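Side-chain contact in 24-sterol C-methyltransferase (Haloferax volcanii, PDB 6F5Z), which probably transfers methyl groups from S-adenosylmethionine as a class I methyltransferase, in complex with the activator protein Trm112: residues F198-D201 and D202-T205. Sequence-based numbering, arbitrary orientation.
Sequences FPTD and DWET
Thr200 and Trp203 face each other with CA atoms 5.2 Å apart across a type I beta turn in the exposed loop between strand 178-185 and helix 206-216; reversal through Asp201 and Asp202 leaves the two arms nearly antiparallel at 163°. The turn shows how a threonine hydroxyl can take over work usually done by a backbone carbonyl. Thr200 N donates to Trp203 O at 2.9 Å, and Thr200 OG1 accepts the Trp203 N-H at 3.1 Å. The same oxygen takes a weak bond from Asp202 N at 3.3 Å, that of an ST turn. A chi1 of 70° sets OG1 between its own backbone N and carbonyl carbon, within reach of both N-H groups, while CG2 lies over one face of the Phe198 ring, offset toward the rim.

Phe198 and Trp203 run side by side; the phenyl rim meets the tryptophan's CB rather than its indole, Phe198 CE2 lying 3.6 Å from Trp203 CB in the ring plane. Phe198 CD2 also borders Trp203 O, beside cis-Pro199, whose CB packs on that oxygen. Both aromatic side chains reach Met209 on helix 206-216, which Thr205 N-caps through Ala208 N, and the indole meets the ring of His148.

The carboxylates of Asp201 and Asp202 are stacked, planes 20° apart, with Asp201 OD1 4.1 Å from Asp202 OD2. These like charges probably disfavour each other, though solvent may screen the exposed pair; cohesion rests on the Thr200-Trp203 bonds, the hydroxyl holding one N-H firmly and another weakly, and on aromatic packing toward the helix.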
ATOM      1  N   PHE B 198      16.649 -12.634 -31.245  1.00 26.70           N
ATOM      2  CA  PHE B 198      17.142 -13.424 -30.138  1.00 26.46           C
ATOM      3  C   PHE B 198      18.023 -14.557 -30.634  1.00 34.49           C
ATOM      4  O   PHE B 198      17.790 -15.058 -31.736  1.00 36.29           O
ATOM      5  CB  PHE B 198      15.981 -13.919 -29.263  1.00 26.72           C
ATOM      6  CG  PHE B 198      15.337 -12.789 -28.496  1.00 25.73           C
ATOM      7  CD1 PHE B 198      14.403 -11.962 -29.105  1.00 26.11           C
ATOM      8  CD2 PHE B 198      15.716 -12.508 -27.183  1.00 24.27           C
ATOM      9  CE1 PHE B 198      13.838 -10.885 -28.417  1.00 25.80           C
ATOM     10  CE2 PHE B 198      15.123 -11.449 -26.482  1.00 23.81           C
ATOM     11  CZ  PHE B 198      14.193 -10.638 -27.103  1.00 21.69           C
ATOM     12  N   PRO B 199      19.067 -14.938 -29.877  1.00 29.89           N
ATOM     13  CA  PRO B 199      19.429 -14.435 -28.537  1.00 28.12           C
ATOM     14  C   PRO B 199      20.123 -13.094 -28.562  1.00 29.76           C
ATOM     15  O   PRO B 199      20.753 -12.738 -29.559  1.00 28.12           O
ATOM     16  CB  PRO B 199      20.323 -15.544 -27.982  1.00 30.69           C
ATOM     17  CG  PRO B 199      21.016 -16.094 -29.207  1.00 36.87           C
ATOM     18  CD  PRO B 199      19.974 -16.028 -30.307  1.00 32.54           C
ATOM     19  N   THR B 200      19.956 -12.316 -27.485  1.00 25.02           N
ATOM     20  CA  THR B 200      20.653 -11.054 -27.314  1.00 25.17           C
ATOM     21  C   THR B 200      21.732 -11.390 -26.280  1.00 30.12           C
ATOM     22  O   THR B 200      21.863 -12.560 -25.895  1.00 31.58           O
ATOM     23  CB  THR B 200      19.732  -9.960 -26.789  1.00 30.52           C
ATOM     24  OG1 THR B 200      19.406 -10.276 -25.416  1.00 27.86           O
ATOM     25  CG2 THR B 200      18.476  -9.755 -27.666  1.00 26.02           C
ATOM     26  N   ASP B 201      22.489 -10.391 -25.834  1.00 26.42           N
ATOM     27  CA  ASP B 201      23.504 -10.605 -24.807  1.00 27.32           C
ATOM     28  C   ASP B 201      22.881 -11.124 -23.490  1.00 31.62           C
ATOM     29  O   ASP B 201      23.447 -11.995 -22.849  1.00 31.99           O
ATOM     30  CB  ASP B 201      24.339  -9.327 -24.563  1.00 29.46           C
ATOM     31  CG  ASP B 201      23.573  -8.022 -24.320  1.00 41.61           C
ATOM     32  OD1 ASP B 201      22.411  -7.914 -24.770  1.00 40.94           O
ATOM     33  OD2 ASP B 201      24.159  -7.090 -23.726  1.00 45.64           O
ATOM     34  N   ASP B 202      21.698 -10.622 -23.122  1.00 28.90           N
ATOM     35  CA  ASP B 202      21.068 -11.023 -21.871  1.00 28.77           C
ATOM     36  C   ASP B 202      20.026 -12.163 -21.976  1.00 30.13           C
ATOM     37  O   ASP B 202      19.801 -12.882 -20.990  1.00 31.13           O
ATOM     38  CB  ASP B 202      20.413  -9.790 -21.220  1.00 31.58           C
ATOM     39  CG  ASP B 202      21.369  -8.664 -20.852  1.00 47.53           C
ATOM     40  OD1 ASP B 202      22.489  -8.966 -20.394  1.00 46.93           O
ATOM     41  OD2 ASP B 202      20.966  -7.476 -20.965  1.00 54.42           O
ATOM     42  N   TRP B 203      19.368 -12.311 -23.140  1.00 22.82           N
ATOM     43  CA  TRP B 203      18.218 -13.203 -23.238  1.00 21.42           C
ATOM     44  C   TRP B 203      18.320 -14.223 -24.298  1.00 25.13           C
ATOM     45  O   TRP B 203      18.569 -13.858 -25.448  1.00 24.87           O
ATOM     46  CB  TRP B 203      16.956 -12.344 -23.482  1.00 20.39           C
ATOM     47  CG  TRP B 203      16.807 -11.305 -22.419  1.00 20.63           C
ATOM     48  CD1 TRP B 203      17.168  -9.995 -22.496  1.00 23.65           C
ATOM     49  CD2 TRP B 203      16.432 -11.540 -21.056  1.00 19.66           C
ATOM     50  NE1 TRP B 203      17.007  -9.382 -21.270  1.00 23.28           N
ATOM     51  CE2 TRP B 203      16.527 -10.301 -20.377  1.00 22.36           C
ATOM     52  CE3 TRP B 203      15.937 -12.661 -20.366  1.00 20.77           C
ATOM     53  CZ2 TRP B 203      16.239 -10.171 -19.022  1.00 21.71           C
ATOM     54  CZ3 TRP B 203      15.665 -12.531 -19.017  1.00 22.09           C
ATOM     55  CH2 TRP B 203      15.846 -11.308 -18.355  1.00 22.45           C
ATOM     56  N   GLU B 204      18.011 -15.478 -23.959  1.00 22.52           N
ATOM     57  CA  GLU B 204      18.049 -16.556 -24.935  1.00 24.64           C
ATOM     58  C   GLU B 204      16.787 -16.593 -25.788  1.00 28.32           C
ATOM     59  O   GLU B 204      16.837 -17.029 -26.932  1.00 27.36           O
ATOM     60  CB  GLU B 204      18.296 -17.914 -24.246  1.00 26.84           C
ATOM     61  CG  GLU B 204      17.138 -18.460 -23.418  1.00 44.02           C
ATOM     62  CD  GLU B 204      17.454 -19.375 -22.245  1.00 78.59           C
ATOM     63  OE1 GLU B 204      18.374 -20.218 -22.362  1.00 73.34           O
ATOM     64  OE2 GLU B 204      16.737 -19.280 -21.221  1.00 76.19           O
ATOM     65  N   THR B 205      15.634 -16.183 -25.205  1.00 23.18           N
ATOM     66  CA  THR B 205      14.352 -16.204 -25.912  1.00 22.07           C
ATOM     67  C   THR B 205      13.593 -14.935 -25.561  1.00 22.44           C
ATOM     68  O   THR B 205      13.810 -14.341 -24.484  1.00 19.90           O
ATOM     69  CB  THR B 205      13.472 -17.400 -25.467  1.00 24.28           C
ATOM     70  OG1 THR B 205      13.093 -17.272 -24.083  1.00 25.46           O
ATOM     71  CG2 THR B 205      14.129 -18.778 -25.718  1.00 25.83           C
TER